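Long-range contacts in protein synthesis inhibitor I (Hordeum vulgare, PDB 4FBB), which belongs to the plant ribosome-inactivating protein family, with a mixed sheet packed against helices, and holds adenine in a pocket of this model: residues Glu176-Gln181 against Leu255-Phe260; Asp141-Leu146 against Thr168-Met173; Pro53-Asn58 against Arg83-Tyr88. The protein carries 3 engineered substitutions. All blocks are in the same frame, centred on the assembly; numbering follows the deposited sequence.

Contact 1 of 3, residues Glu176-Gln181 against Leu255-Phe260; sequences EATRFQ and LGILLF. With ADE (adenine), chain E.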
# COMPACT_ATOMS: atom_id res chain seq x y z
N GLU A 176 -2.04 2.64 -0.47
CA GLU A 176 -1.82 3.89 0.23
C GLU A 176 -2.68 3.92 1.49
O GLU A 176 -2.30 4.51 2.51
CB GLU A 176 -2.11 5.07 -0.69
CG GLU A 176 -1.37 5.02 -2.04
CD GLU A 176 0.16 5.01 -1.91
OE1 GLU A 176 0.70 5.23 -0.80
OE2 GLU A 176 0.84 4.78 -2.94
N ALA A 177 -3.83 3.26 1.42
CA ALA A 177 -4.71 3.11 2.57
C ALA A 177 -4.04 2.35 3.71
O ALA A 177 -4.16 2.72 4.89
CB ALA A 177 -5.99 2.41 2.16
N THR A 178 -3.33 1.27 3.37
CA THR A 178 -2.60 0.50 4.38
C THR A 178 -1.51 1.39 5.00
O THR A 178 -1.35 1.42 6.21
CB THR A 178 -1.97 -0.79 3.78
OG1 THR A 178 -3.01 -1.69 3.38
CG2 THR A 178 -1.10 -1.50 4.79
N ARG A 179 -0.78 2.12 4.15
CA ARG A 179 0.30 2.98 4.63
C ARG A 179 -0.16 4.17 5.47
O ARG A 179 0.53 4.56 6.41
CB ARG A 179 1.11 3.52 3.46
CG ARG A 179 1.94 2.46 2.78
CD ARG A 179 2.26 2.90 1.38
NE ARG A 179 3.16 1.98 0.68
CZ ARG A 179 3.27 1.93 -0.64
NH1 ARG A 179 2.53 2.73 -1.40
NH2 ARG A 179 4.12 1.07 -1.20
N PHE A 180 -1.30 4.77 5.12
CA PHE A 180 -1.73 6.00 5.79
C PHE A 180 -3.13 5.92 6.37
O PHE A 180 -4.07 5.50 5.70
CB PHE A 180 -1.66 7.19 4.82
CG PHE A 180 -0.27 7.44 4.30
CD1 PHE A 180 0.65 8.14 5.07
CD2 PHE A 180 0.11 6.96 3.06
CE1 PHE A 180 1.94 8.36 4.60
CE2 PHE A 180 1.39 7.17 2.59
CZ PHE A 180 2.31 7.87 3.36
N GLN A 181 -3.24 6.35 7.63
CA GLN A 181 -4.54 6.43 8.31
C GLN A 181 -5.37 7.55 7.71
O GLN A 181 -6.60 7.50 7.71
CB GLN A 181 -4.34 6.66 9.81
CG GLN A 181 -3.57 5.56 10.52
CD GLN A 181 -3.68 5.64 12.03
OE1 GLN A 181 -2.70 5.93 12.74
NE2 GLN A 181 -4.87 5.35 12.54
N LEU A 255 0.48 8.03 10.11
CA LEU A 255 1.05 6.78 9.61
C LEU A 255 0.21 5.55 9.97
O LEU A 255 -0.08 5.31 11.15
CB LEU A 255 2.50 6.61 10.13
CG LEU A 255 3.48 7.60 9.48
CD1 LEU A 255 4.67 7.88 10.39
CD2 LEU A 255 3.96 7.07 8.13
N GLY A 256 -0.19 4.82 8.94
CA GLY A 256 -0.81 3.51 9.08
C GLY A 256 0.22 2.47 9.49
O GLY A 256 0.06 1.79 10.50
N ILE A 257 1.27 2.34 8.68
CA ILE A 257 2.41 1.50 9.04
C ILE A 257 3.65 2.15 8.44
O ILE A 257 3.57 2.69 7.34
CB ILE A 257 2.21 0.04 8.56
CG1 ILE A 257 3.43 -0.83 8.89
CG2 ILE A 257 1.90 -0.02 7.06
CD1 ILE A 257 3.16 -2.30 8.67
N LEU A 258 4.77 2.15 9.17
CA LEU A 258 5.97 2.88 8.72
C LEU A 258 6.82 2.00 7.80
O LEU A 258 6.91 0.80 8.01
CB LEU A 258 6.83 3.34 9.90
CG LEU A 258 6.45 4.57 10.73
CD1 LEU A 258 5.26 4.26 11.63
CD2 LEU A 258 7.63 5.06 11.55
N LEU A 259 7.43 2.60 6.77
CA LEU A 259 8.46 1.89 6.00
C LEU A 259 9.69 1.82 6.91
O LEU A 259 9.97 2.77 7.65
CB LEU A 259 8.81 2.66 4.73
CG LEU A 259 9.85 2.04 3.77
CD1 LEU A 259 9.38 0.72 3.19
CD2 LEU A 259 10.16 3.04 2.64
N PHE A 260 10.42 0.71 6.89
CA PHE A 260 11.65 0.72 7.66
C PHE A 260 12.68 1.64 6.99
O PHE A 260 12.92 1.54 5.80
CB PHE A 260 12.25 -0.67 7.87
CG PHE A 260 13.49 -0.64 8.71
CD1 PHE A 260 13.41 -0.53 10.09
CD2 PHE A 260 14.75 -0.69 8.12
CE1 PHE A 260 14.54 -0.48 10.88
CE2 PHE A 260 15.89 -0.65 8.90
CZ PHE A 260 15.79 -0.54 10.28
N9 ADE E . 3.12 3.77 -4.94
C8 ADE E . 3.28 4.32 -6.18
N7 ADE E . 3.31 3.44 -7.15
C5 ADE E . 3.17 2.22 -6.50
C6 ADE E . 3.13 0.89 -6.96
N6 ADE E . 3.24 0.51 -8.24
N1 ADE E . 2.98 -0.07 -6.03
C2 ADE E . 2.87 0.25 -4.74
N3 ADE E . 2.90 1.47 -4.19
C4 ADE E . 3.06 2.41 -5.14
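R179 O, in the last turn of helix 157-179, takes two backbone donors from the chain that follows helix 248-254. G256 N makes the shorter bond, 2.6 Å to R179 O, bent to 137° at the hydrogen. I257 N is longer at 3.3 Å from R179 O but straighter, and both reach that oxygen from the same face, above its carbonyl plane. Having no side chain, G256 brings its CA to 3.6 Å from T178 O in a CA-H...O contact. Apolar side chains pack beside these bonds. T178 and I257 run side by side with their CG2 methyls 4.0 Å apart, while L255 CD2 meets F180 CE1 obliquely at 4.3 Å. T178 CG2 stands anti to its backbone N, which directs OG1 back to V174 O within the helix.

The same turn serves the adenine. R179 points away from G256 and stretches from CG to NE, bringing its guanidinium edge to the base: NH1 lies 3.1 Å and NH2 3.3 Å from adenine N3, both hydrogen-bonded. NH1 also donates to E176 OE1 at 3.2 Å, in a salt bridge that meets the carboxylate from above its plane. The bend of E176 at chi2 (-61°) carries OE2 toward adenine N9, where the bond is weak. Second-shell partners help fix both groups: Y119 OH bonds E176 OE2, N86 O takes R179 NH2, and W214 makes a cation-pi contact with R179. The contact thus joins the C-terminal end of helix 157-179 to the 255-260 loop in the buried core, with helix 25-39 against A177, T178 and I257, helix 214-222 against L255 and L258, and strand 49-50 beside I257.

Contact 2 of 3, residues Asp141-Leu146 against Thr168-Met173; sequences DAVTAL and TTLLLM. With ADE (adenine), chain E.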
# COMPACT_ATOMS: atom_id res chain seq x y z
N ASP A 141 -15.63 -0.90 -10.21
CA ASP A 141 -15.33 -0.83 -11.65
C ASP A 141 -13.87 -1.18 -11.93
O ASP A 141 -13.57 -1.89 -12.90
CB ASP A 141 -15.63 0.57 -12.19
CG ASP A 141 -17.10 0.86 -12.26
OD1 ASP A 141 -17.90 -0.10 -12.18
OD2 ASP A 141 -17.46 2.05 -12.39
N ALA A 142 -12.98 -0.65 -11.10
CA ALA A 142 -11.55 -0.95 -11.21
C ALA A 142 -11.31 -2.45 -11.06
O ALA A 142 -10.53 -3.04 -11.81
CB ALA A 142 -10.77 -0.19 -10.16
N VAL A 143 -11.99 -3.05 -10.09
CA VAL A 143 -11.90 -4.49 -9.88
C VAL A 143 -12.41 -5.24 -11.12
O VAL A 143 -11.76 -6.17 -11.59
CB VAL A 143 -12.69 -4.95 -8.63
CG1 VAL A 143 -12.78 -6.47 -8.57
CG2 VAL A 143 -12.04 -4.40 -7.36
N THR A 144 -13.55 -4.80 -11.66
CA THR A 144 -14.14 -5.46 -12.82
C THR A 144 -13.21 -5.40 -14.04
O THR A 144 -12.88 -6.43 -14.63
CB THR A 144 -15.49 -4.83 -13.22
OG1 THR A 144 -16.28 -4.59 -12.05
CG2 THR A 144 -16.25 -5.74 -14.18
N ALA A 145 -12.81 -4.20 -14.41
CA ALA A 145 -11.96 -3.98 -15.58
C ALA A 145 -10.65 -4.77 -15.56
O ALA A 145 -10.12 -5.14 -16.61
CB ALA A 145 -11.68 -2.50 -15.74
N LEU A 146 -10.14 -5.03 -14.36
CA LEU A 146 -8.89 -5.77 -14.18
C LEU A 146 -9.17 -7.26 -14.23
O LEU A 146 -8.48 -8.02 -14.91
CB LEU A 146 -8.27 -5.43 -12.83
CG LEU A 146 -6.84 -4.91 -12.77
CD1 LEU A 146 -6.82 -3.44 -13.14
CD2 LEU A 146 -6.26 -5.12 -11.38
N THR A 168 -4.31 2.81 -10.58
CA THR A 168 -4.20 4.03 -9.79
C THR A 168 -5.27 4.07 -8.69
O THR A 168 -5.00 4.49 -7.56
CB THR A 168 -4.33 5.29 -10.65
OG1 THR A 168 -3.37 5.25 -11.72
CG2 THR A 168 -4.10 6.54 -9.81
N THR A 169 -6.48 3.63 -9.02
CA THR A 169 -7.57 3.60 -8.05
C THR A 169 -7.29 2.61 -6.91
O THR A 169 -7.43 2.95 -5.74
CB THR A 169 -8.93 3.31 -8.72
OG1 THR A 169 -8.85 2.09 -9.45
CG2 THR A 169 -9.33 4.44 -9.67
N LEU A 170 -6.90 1.38 -7.25
CA LEU A 170 -6.62 0.37 -6.22
C LEU A 170 -5.38 0.67 -5.36
O LEU A 170 -5.39 0.40 -4.16
CB LEU A 170 -6.47 -1.03 -6.83
CG LEU A 170 -7.65 -1.60 -7.61
CD1 LEU A 170 -7.39 -3.05 -7.99
CD2 LEU A 170 -8.92 -1.48 -6.80
N LEU A 171 -4.32 1.19 -5.97
CA LEU A 171 -3.14 1.59 -5.22
C LEU A 171 -3.55 2.54 -4.11
O LEU A 171 -3.08 2.45 -2.98
CB LEU A 171 -2.13 2.29 -6.13
CG LEU A 171 -1.32 1.45 -7.10
CD1 LEU A 171 -0.34 2.34 -7.84
CD2 LEU A 171 -0.59 0.36 -6.36
N LEU A 172 -4.45 3.45 -4.45
CA LEU A 172 -4.91 4.45 -3.51
C LEU A 172 -5.79 3.83 -2.44
O LEU A 172 -5.57 4.05 -1.25
CB LEU A 172 -5.62 5.58 -4.25
CG LEU A 172 -4.62 6.51 -4.93
CD1 LEU A 172 -5.30 7.38 -5.98
CD2 LEU A 172 -3.93 7.36 -3.88
N MET A 173 -6.74 3.00 -2.86
CA MET A 173 -7.75 2.45 -1.93
C MET A 173 -7.31 1.20 -1.17
O MET A 173 -7.95 0.78 -0.20
CB MET A 173 -9.08 2.22 -2.66
CG MET A 173 -9.66 3.50 -3.24
SD MET A 173 -11.23 3.23 -4.09
CE MET A 173 -12.37 3.18 -2.69
N9 ADE E . 3.12 3.77 -4.94
C8 ADE E . 3.28 4.32 -6.18
N7 ADE E . 3.31 3.44 -7.15
C5 ADE E . 3.17 2.22 -6.50
C6 ADE E . 3.13 0.89 -6.96
N6 ADE E . 3.24 0.51 -8.24
N1 ADE E . 2.98 -0.07 -6.03
C2 ADE E . 2.87 0.25 -4.74
N3 ADE E . 2.90 1.47 -4.19
C4 ADE E . 3.06 2.41 -5.14
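No flat side chain enters where A142, V143 and L146 meet T169 and L170; the flat group at this site is adenine, beyond the far side of helix 157-179. L171, turned away from helix 136-147, lays both methyls over one face of the base, CD2 coming to 3.6 Å from adenine N1, while Y88 occupies the opposite face. G117 O and L89 N also hydrogen-bond the base.

On the side facing helix 136-147 the packing is close, by methyl groups and one hydroxyl. A142 CB sits 3.1 Å from T169 OG1, a tight methyl-hydroxyl contact. That hydroxyl is not left without a partner: chi1 of 56° tucks OG1 between backbone N and carbonyl carbon, from where it bonds A166 O, earlier in the same helix. L170 carries most of the apolar contact. Its CD2 spans A142 CB at 4.0 Å and V143 CG2 at 4.3 Å, and its CD1 meets L146 CD2 tip to tip at 4.1 Å. The axes of segments 141-146 and 168-173 come within 9.9 Å of each other, their N-to-C directions 129° apart. L78 and L80 of strand 78-83 complete the cluster, L78 touching V143, L146 and L170. This is helix-on-helix packing backed by a sheet, in the mixed alpha/beta fold of ribosome-inactivating proteins: one side of helix 157-179 bears on helix 136-147, and another, with a wider pi-type turn at 171-173, lines the adenine pocket.

Contact 3 of 3, residues Pro53-Asn58 against Arg83-Tyr88; sequences PPVEPN and RADNIY. With ADE (adenine), chain E.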
# COMPACT_ATOMS: atom_id res chain seq x y z
N PRO A 53 9.13 -4.73 8.69
CA PRO A 53 10.51 -5.20 8.88
C PRO A 53 11.35 -4.64 7.73
O PRO A 53 10.79 -4.24 6.72
CB PRO A 53 10.38 -6.72 8.75
CG PRO A 53 9.22 -6.92 7.82
CD PRO A 53 8.25 -5.79 8.16
N PRO A 54 12.68 -4.58 7.89
CA PRO A 54 13.50 -4.11 6.77
C PRO A 54 13.37 -4.99 5.54
O PRO A 54 12.89 -6.12 5.65
CB PRO A 54 14.93 -4.24 7.32
CG PRO A 54 14.77 -4.03 8.77
CD PRO A 54 13.47 -4.70 9.13
N VAL A 55 13.77 -4.48 4.39
CA VAL A 55 13.86 -5.28 3.18
C VAL A 55 15.09 -6.17 3.35
O VAL A 55 16.14 -5.70 3.78
CB VAL A 55 14.02 -4.39 1.92
CG1 VAL A 55 14.30 -5.24 0.68
CG2 VAL A 55 12.77 -3.53 1.72
N GLU A 56 14.96 -7.46 3.05
CA GLU A 56 16.06 -8.39 3.28
C GLU A 56 17.18 -8.15 2.28
O GLU A 56 16.94 -8.11 1.07
CB GLU A 56 15.57 -9.84 3.19
CG GLU A 56 14.64 -10.23 4.33
CD GLU A 56 14.51 -11.73 4.49
OE1 GLU A 56 14.01 -12.38 3.54
OE2 GLU A 56 14.91 -12.26 5.55
N PRO A 57 18.42 -7.96 2.78
CA PRO A 57 19.52 -7.65 1.87
C PRO A 57 20.10 -8.89 1.19
O PRO A 57 20.18 -9.95 1.83
CB PRO A 57 20.56 -7.01 2.79
CG PRO A 57 20.32 -7.65 4.13
CD PRO A 57 18.83 -7.95 4.19
N ASN A 58 20.45 -8.75 -0.09
CA ASN A 58 21.16 -9.77 -0.89
C ASN A 58 20.31 -10.89 -1.51
O ASN A 58 20.83 -11.95 -1.87
CB ASN A 58 22.36 -10.35 -0.13
CG ASN A 58 23.33 -9.28 0.33
OD1 ASN A 58 23.59 -8.32 -0.40
ND2 ASN A 58 23.85 -9.44 1.54
N ARG A 83 4.15 -6.75 -2.19
CA ARG A 83 5.33 -7.08 -1.39
C ARG A 83 5.10 -6.82 0.09
O ARG A 83 4.57 -5.78 0.47
CB ARG A 83 6.54 -6.29 -1.88
CG ARG A 83 6.98 -6.66 -3.29
CD ARG A 83 8.19 -5.86 -3.72
NE ARG A 83 9.28 -5.96 -2.75
CZ ARG A 83 10.50 -5.50 -2.96
NH1 ARG A 83 10.80 -4.91 -4.11
NH2 ARG A 83 11.44 -5.63 -2.02
N ALA A 84 5.51 -7.77 0.92
CA ALA A 84 5.31 -7.67 2.36
C ALA A 84 6.36 -6.82 3.06
O ALA A 84 6.32 -6.68 4.28
CB ALA A 84 5.27 -9.05 2.98
N ASP A 85 7.30 -6.28 2.29
CA ASP A 85 8.38 -5.47 2.86
C ASP A 85 8.21 -3.98 2.62
O ASP A 85 8.59 -3.17 3.47
CB ASP A 85 9.77 -5.95 2.40
CG ASP A 85 9.86 -6.15 0.89
OD1 ASP A 85 9.01 -5.62 0.14
OD2 ASP A 85 10.82 -6.82 0.44
N ASN A 86 7.64 -3.60 1.47
CA ASN A 86 7.36 -2.20 1.19
C ASN A 86 5.97 -1.94 0.60
O ASN A 86 5.69 -0.84 0.13
CB ASN A 86 8.43 -1.60 0.26
CG ASN A 86 8.43 -2.22 -1.13
OD1 ASN A 86 7.71 -3.20 -1.39
ND2 ASN A 86 9.25 -1.68 -2.01
N ILE A 87 5.14 -2.98 0.62
CA ILE A 87 3.74 -2.88 0.20
C ILE A 87 3.61 -2.42 -1.25
O ILE A 87 2.68 -1.69 -1.62
CB ILE A 87 2.91 -2.01 1.18
CG1 ILE A 87 3.34 -2.29 2.62
CG2 ILE A 87 1.42 -2.30 1.02
CD1 ILE A 87 2.77 -1.29 3.65
N TYR A 88 4.55 -2.85 -2.08
CA TYR A 88 4.49 -2.51 -3.49
C TYR A 88 3.62 -3.46 -4.29
O TYR A 88 3.72 -4.69 -4.15
CB TYR A 88 5.90 -2.35 -4.09
CG TYR A 88 6.27 -0.90 -4.22
CD1 TYR A 88 6.64 -0.16 -3.11
CD2 TYR A 88 6.18 -0.25 -5.44
CE1 TYR A 88 6.95 1.18 -3.21
CE2 TYR A 88 6.49 1.10 -5.56
CZ TYR A 88 6.87 1.81 -4.45
OH TYR A 88 7.18 3.15 -4.55
N9 ADE E . 3.12 3.77 -4.94
C8 ADE E . 3.28 4.32 -6.18
N7 ADE E . 3.31 3.44 -7.15
C5 ADE E . 3.17 2.22 -6.50
C6 ADE E . 3.13 0.89 -6.96
N6 ADE E . 3.24 0.51 -8.24
N1 ADE E . 2.98 -0.07 -6.03
C2 ADE E . 2.87 0.25 -4.74
N3 ADE E . 2.90 1.47 -4.19
C4 ADE E . 3.06 2.41 -5.14
O HOH W 1 10.38 -1.83 5.18
O HOH W 2 12.34 -8.13 1.89
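D85 OD2, against which V55 rests its methyls, is gripped by R83 NH2 at 2.8 Å in a nearly straight bond (177°); a water that accepts from E56 N also lies unusually close to this oxygen. D85 belongs to the tight connection between strands 78-83 and 89-93, which contains an Asx turn: N86 OD1 accepts from Y88 N at 3.3 Å. R83 holds the D85 carboxylate side-on, NE meeting the syn lone pair of OD1 at 2.9 Å, so the two bonds fix the rotation of the acid. A chi1 of 49° swings the D85 carboxylate back over its own loop, toward R83. V55 then packs across this ion pair, CG1 lying 3.8 Å from D85 OD2 and at the edge of the R83 guanidinium, CG2 against D85 CB.

No direct hydrogen bond joins the segments; two waters do that work. Besides the one shared by E56 and D85, another donates to P53 O and D85 O, tying the two backbones where they run close. P53 and P54 pack against helix 269-278. The far end of the 83-88 turn faces the pocket: I87 takes up left-handed backbone angles, I87 O bonds N175 ND2, and the Y88 ring lies nearly parallel over one face of adenine, its CD2 3.3 Å from adenine N1.

How the contacts relate
Contacts 1 and 2 both use helix 157-179 and are buried; contact 3 is mostly buried but reaches the surface at V55. Their chemistry follows their places. Contact 2 packs helix on helix mostly through methyl groups, with one threonine hydroxyl that bonds back to its own helix; contact 1 joins a helix end to a loop through backbone bonds; contact 3 pairs two irregular segments by a valine packed on an ion pair internal to 83-88, and by waters. Contacts 1 and 2 are linked by a probable backbone hydrogen bond, E176 N to L171 O, and contacts 1 and 3 meet at R179 NH2 and N86 O. Contacts 2 and 3 do not touch, yet all three contribute residues around one adenine.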